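Local structure of SsfS6 (Streptomyces sp. SF2575, 4FZR) at residues A[18-23]-A[34-39]; A[113-118]-A[137-142]. The protein belongs to the GT-B structural clan and is built from two domains, each around a parallel beta sheet, related to the erythromycin biosynthesis protein CIII family. One frame throughout, in Å; residues are numbered along the deposited sequence.

Interaction 1: A[18-23]-A[34-39]; sequences ILVIAG and PLSWAL
Two torsions set the reach of Leu39 toward Ile18: CG is anti to the carbonyl carbon (chi1 -66°), and CD1 then continues in an extended line (chi2 171°). The end of the leucine is thereby carried from the helix to the strand. Its CD1 is the single methyl that does the touching, coming 4.0 Å from Ile18 CG2 and 4.1 Å from Ile18 CG1. It thus lies against the fork of the isoleucine rather than one branch, and the two side chains cross at roughly a right angle.

Two residues farther along the strand, Val20 meets Ser36. The hydroxyl OG is 3.4 Å from Val20 CG2 and 3.8 Å from Val20 CG1, a packing contact of oxygen on methyls. Its polar partner lies just before the helix: Ser36 OG is hydrogen-bonded to Leu32 O, four residues back.

The 18-23 segment holds most of strand 17-21, and the 34-39 segment most of helix 33-41, which leads into the neighbouring parallel strand 45-51. Strands 17-21 and 45-51, with helix 33-41 as the main helix between them, form a beta-alpha-beta crossover in the Rossmann-like N-terminal domain. Val46 of the second strand touches both Val20 and Leu39, and Leu128 closes on Ile18 and Val20 from the strand flanking the other edge. Trp37, meanwhile, stacks on Trp37 of the second subunit.

All four touching residues are buried. Because the serine oxygen is already bonded to the carbonyl of Leu32, it can lie against valine without a polar partner on the strand, so helix and strand are held here by van der Waals contact rather than by a polar bond between them.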
loop_
_atom_site.group_PDB
_atom_site.type_symbol
_atom_site.label_atom_id
_atom_site.label_comp_id
_atom_site.label_asym_id
_atom_site.label_seq_id
_atom_site.Cartn_x
_atom_site.Cartn_y
_atom_site.Cartn_z
ATOM N N ILE A 18 2.726 3.744 15.237
ATOM C CA ILE A 18 4.117 3.641 14.792
ATOM C C ILE A 18 4.486 4.752 13.820
ATOM O O ILE A 18 3.887 4.894 12.753
ATOM C CB ILE A 18 4.429 2.270 14.131
ATOM C CG1 ILE A 18 3.964 1.122 15.028
ATOM C CG2 ILE A 18 5.925 2.140 13.832
ATOM C CD1 ILE A 18 2.564 0.646 14.720
ATOM N N LEU A 19 5.474 5.548 14.214
ATOM C CA LEU A 19 6.053 6.550 13.336
ATOM C C LEU A 19 7.215 5.933 12.548
ATOM O O LEU A 19 8.230 5.538 13.124
ATOM C CB LEU A 19 6.533 7.751 14.155
ATOM C CG LEU A 19 7.175 8.902 13.374
ATOM C CD1 LEU A 19 6.253 9.419 12.281
ATOM C CD2 LEU A 19 7.572 10.033 14.311
ATOM N N VAL A 20 7.052 5.832 11.233
ATOM C CA VAL A 20 8.111 5.333 10.362
ATOM C C VAL A 20 8.960 6.502 9.882
ATOM O O VAL A 20 8.482 7.361 9.143
ATOM C CB VAL A 20 7.542 4.584 9.141
ATOM C CG1 VAL A 20 8.662 3.882 8.374
ATOM C CG2 VAL A 20 6.482 3.586 9.585
ATOM N N ILE A 21 10.217 6.543 10.314
ATOM C CA ILE A 21 11.103 7.646 9.964
ATOM C C ILE A 21 12.059 7.226 8.852
ATOM O O ILE A 21 12.950 6.404 9.062
ATOM C CB ILE A 21 11.865 8.162 11.203
ATOM C CG1 ILE A 21 10.871 8.827 12.166
ATOM C CG2 ILE A 21 12.963 9.139 10.796
ATOM C CD1 ILE A 21 11.477 9.359 13.438
ATOM N N ALA A 22 11.850 7.794 7.666
ATOM C CA ALA A 22 12.552 7.363 6.457
ATOM C C ALA A 22 13.515 8.425 5.924
ATOM O O ALA A 22 13.663 9.498 6.512
ATOM C CB ALA A 22 11.544 6.971 5.381
ATOM N N GLY A 23 14.159 8.115 4.801
ATOM C CA GLY A 23 15.222 8.947 4.260
ATOM C C GLY A 23 14.786 10.022 3.281
ATOM O O GLY A 23 13.680 10.558 3.373
ATOM N N PRO A 34 6.627 -2.421 2.766
ATOM C CA PRO A 34 5.915 -3.662 3.104
ATOM C C PRO A 34 5.758 -3.907 4.610
ATOM O O PRO A 34 4.721 -4.420 5.030
ATOM C CB PRO A 34 6.779 -4.747 2.452
ATOM C CG PRO A 34 7.486 -4.038 1.339
ATOM C CD PRO A 34 7.789 -2.682 1.898
ATOM N N LEU A 35 6.758 -3.548 5.408
ATOM C CA LEU A 35 6.639 -3.686 6.855
ATOM C C LEU A 35 5.609 -2.695 7.392
ATOM O O LEU A 35 4.854 -3.009 8.314
ATOM C CB LEU A 35 7.992 -3.464 7.536
ATOM C CG LEU A 35 8.014 -3.660 9.057
ATOM C CD1 LEU A 35 7.416 -5.003 9.458
ATOM C CD2 LEU A 35 9.434 -3.533 9.593
ATOM N N SER A 36 5.580 -1.503 6.801
ATOM C CA SER A 36 4.639 -0.457 7.197
ATOM C C SER A 36 3.200 -0.884 6.947
ATOM O O SER A 36 2.316 -0.622 7.761
ATOM C CB SER A 36 4.918 0.832 6.424
ATOM O OG SER A 36 6.070 1.491 6.919
ATOM N N TRP A 37 2.968 -1.526 5.809
ATOM C CA TRP A 37 1.639 -2.028 5.486
ATOM C C TRP A 37 1.288 -3.277 6.298
ATOM O O TRP A 37 0.113 -3.559 6.536
ATOM C CB TRP A 37 1.516 -2.318 3.988
ATOM C CG TRP A 37 0.762 -1.250 3.253
ATOM C CD1 TRP A 37 1.262 -0.379 2.327
ATOM C CD2 TRP A 37 -0.629 -0.932 3.394
ATOM N NE1 TRP A 37 0.266 0.457 1.878
ATOM C CE2 TRP A 37 -0.904 0.138 2.517
ATOM C CE3 TRP A 37 -1.670 -1.452 4.174
ATOM C CZ2 TRP A 37 -2.176 0.699 2.398
ATOM C CZ3 TRP A 37 -2.935 -0.894 4.054
ATOM C CH2 TRP A 37 -3.175 0.171 3.172
ATOM N N ALA A 38 2.308 -4.025 6.709
ATOM C CA ALA A 38 2.103 -5.202 7.544
ATOM C C ALA A 38 1.580 -4.763 8.905
ATOM O O ALA A 38 0.705 -5.407 9.487
ATOM C CB ALA A 38 3.405 -5.983 7.700
ATOM N N LEU A 39 2.123 -3.659 9.406
ATOM C CA LEU A 39 1.658 -3.075 10.656
ATOM C C LEU A 39 0.220 -2.596 10.514
ATOM O O LEU A 39 -0.634 -2.891 11.352
ATOM C CB LEU A 39 2.558 -1.905 11.063
ATOM C CG LEU A 39 3.998 -2.271 11.432
ATOM C CD1 LEU A 39 4.856 -1.020 11.613
ATOM C CD2 LEU A 39 4.029 -3.137 12.687
#

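Interaction 2: A[113-118]-A[137-142]; sequences DEALAL and PLVAAT
Leu116 and Thr142 make the tightest approach between these two helices. Both methyls of the leucine straddle one methyl of the threonine: Thr142 CG2 is 3.7 Å from Leu116 CD2 and, likewise, 3.7 Å from Leu116 CD1. The side chains cross nearly at a right angle. Leu116 CD1 has a second neighbour, Val139 CG1, at 4.0 Å, and there the leucine and valine run past each other in opposite directions. The other branch of the valine is also used, with Val139 CG2 standing 4.0 Å from Ala115 CB, so the two branches of the valine meet the two neighbouring residues Ala115 and Leu116.

The torsion of Leu116 explains its part: its CB points past the partner helix, but CG set anti to the backbone N (chi1 -176°) brings the branched end back toward it. On the threonine, CG2 faces the leucine while the hydroxyl is turned to its own helix, where Thr142 OG1 donates to Leu138 O at 2.7 Å. That hydroxyl approaches from above the carbonyl plane, 44° out of it, and Leu138 O also accepts Thr142 N at 2.8 Å. This intrahelical bond fixes the rotation of the threonine.

Helix 93-122 leads into strand 126-130, and helix 135-143 connects that strand to 147-150, so the contact pairs successive helices of the Rossmann-like N-terminal domain. Their local axes approach to 9.9 Å and diverge by 42°, with Leu116 and Val139 the closest backbone pair.

Further out, Val139 also touches Ala119 a turn along helix 93-122, while Leu143 extends the contact of Leu116 and Thr135 that of Ala115. Beyond Thr142, Leu175 adds a side chain from a loop, and Trp147 of the next strand touches Ala140.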
loop_
_atom_site.group_PDB
_atom_site.type_symbol
_atom_site.label_atom_id
_atom_site.label_comp_id
_atom_site.label_asym_id
_atom_site.label_seq_id
_atom_site.Cartn_x
_atom_site.Cartn_y
_atom_site.Cartn_z
ATOM N N ASP A 113 14.369 18.397 14.075
ATOM C CA ASP A 113 13.447 19.388 14.632
ATOM C C ASP A 113 11.993 19.072 14.290
ATOM O O ASP A 113 11.145 18.982 15.178
ATOM C CB ASP A 113 13.800 20.796 14.145
ATOM C CG ASP A 113 15.057 21.339 14.798
ATOM O OD1 ASP A 113 15.365 20.925 15.939
ATOM O OD2 ASP A 113 15.735 22.184 14.175
ATOM N N GLU A 114 11.711 18.900 13.003
ATOM C CA GLU A 114 10.349 18.643 12.554
ATOM C C GLU A 114 9.903 17.215 12.864
ATOM O O GLU A 114 8.710 16.953 13.012
ATOM C CB GLU A 114 10.216 18.922 11.055
ATOM C CG GLU A 114 9.998 20.387 10.717
ATOM C CD GLU A 114 8.785 20.965 11.421
ATOM O OE1 GLU A 114 7.687 20.380 11.292
ATOM O OE2 GLU A 114 8.928 21.999 12.108
ATOM N N ALA A 115 10.858 16.296 12.969
ATOM C CA ALA A 115 10.538 14.908 13.270
ATOM C C ALA A 115 10.164 14.770 14.742
ATOM O O ALA A 115 9.237 14.036 15.093
ATOM C CB ALA A 115 11.708 13.994 12.922
ATOM N N LEU A 116 10.882 15.488 15.598
ATOM C CA LEU A 116 10.619 15.446 17.029
ATOM C C LEU A 116 9.327 16.185 17.361
ATOM O O LEU A 116 8.523 15.711 18.165
ATOM C CB LEU A 116 11.779 16.062 17.807
ATOM C CG LEU A 116 11.623 15.974 19.325
ATOM C CD1 LEU A 116 11.437 14.527 19.769
ATOM C CD2 LEU A 116 12.819 16.596 20.026
ATOM N N ALA A 117 9.132 17.343 16.734
ATOM C CA ALA A 117 7.924 18.134 16.939
ATOM C C ALA A 117 6.714 17.318 16.513
ATOM O O ALA A 117 5.686 17.312 17.188
ATOM C CB ALA A 117 7.991 19.444 16.149
ATOM N N LEU A 118 6.849 16.620 15.392
ATOM C CA LEU A 118 5.777 15.774 14.890
ATOM C C LEU A 118 5.449 14.661 15.885
ATOM O O LEU A 118 4.281 14.394 16.160
ATOM C CB LEU A 118 6.172 15.173 13.539
ATOM C CG LEU A 118 5.170 14.204 12.912
ATOM C CD1 LEU A 118 3.833 14.884 12.626
ATOM C CD2 LEU A 118 5.758 13.610 11.645
ATOM N N PRO A 137 16.258 6.593 15.833
ATOM C CA PRO A 137 16.843 6.329 17.155
ATOM C C PRO A 137 16.939 7.581 18.026
ATOM O O PRO A 137 16.765 7.493 19.242
ATOM C CB PRO A 137 18.245 5.822 16.821
ATOM C CG PRO A 137 18.120 5.233 15.470
ATOM C CD PRO A 137 17.086 6.046 14.746
ATOM N N LEU A 138 17.218 8.727 17.413
ATOM C CA LEU A 138 17.324 9.976 18.158
ATOM C C LEU A 138 15.971 10.396 18.722
ATOM O O LEU A 138 15.844 10.658 19.916
ATOM C CB LEU A 138 17.884 11.091 17.276
ATOM C CG LEU A 138 18.025 12.440 17.988
ATOM C CD1 LEU A 138 18.896 12.294 19.230
ATOM C CD2 LEU A 138 18.594 13.497 17.052
ATOM N N VAL A 139 14.961 10.461 17.860
ATOM C CA VAL A 139 13.622 10.843 18.296
ATOM C C VAL A 139 13.127 9.886 19.375
ATOM O O VAL A 139 12.580 10.311 20.392
ATOM C CB VAL A 139 12.612 10.847 17.132
ATOM C CG1 VAL A 139 11.212 11.176 17.645
ATOM C CG2 VAL A 139 13.029 11.847 16.069
ATOM N N ALA A 140 13.324 8.592 19.140
ATOM C CA ALA A 140 12.950 7.564 20.105
ATOM C C ALA A 140 13.621 7.810 21.455
ATOM O O ALA A 140 12.958 7.854 22.492
ATOM C CB ALA A 140 13.324 6.186 19.573
ATOM N N ALA A 141 14.940 7.970 21.432
ATOM C CA ALA A 141 15.714 8.204 22.645
ATOM C C ALA A 141 15.255 9.482 23.337
ATOM O O ALA A 141 15.315 9.594 24.563
ATOM C CB ALA A 141 17.200 8.285 22.312
ATOM N N THR A 142 14.791 10.443 22.546
ATOM C CA THR A 142 14.370 11.732 23.080
ATOM C C THR A 142 13.027 11.632 23.804
ATOM O O THR A 142 12.825 12.281 24.829
ATOM C CB THR A 142 14.284 12.806 21.966
ATOM O OG1 THR A 142 15.562 12.955 21.333
ATOM C CG2 THR A 142 13.865 14.148 22.540
#

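Interaction 1 packs a helix on a strand in the fully buried interior, whereas interaction 2 packs two helices farther out, its centre about 23 Å from the chain centre against 14 Å, with Leu116 and Thr142 partly exposed. The two meet through strand 17-21: Ile18 and Val20 point to helix 33-41, while the alternate residues serve the other layer, Ile21 CD1 lying 3.9 Å from Val139 CG2 and Leu19 CD1 4.3 Å from Leu118 CD2. The parallel sheet is therefore sandwiched between them. Each contact is chiefly apolar and includes one hydroxyl-bearing residue, but in Ser36 the oxygen is what packs against the partner, and in Thr142 the methyl.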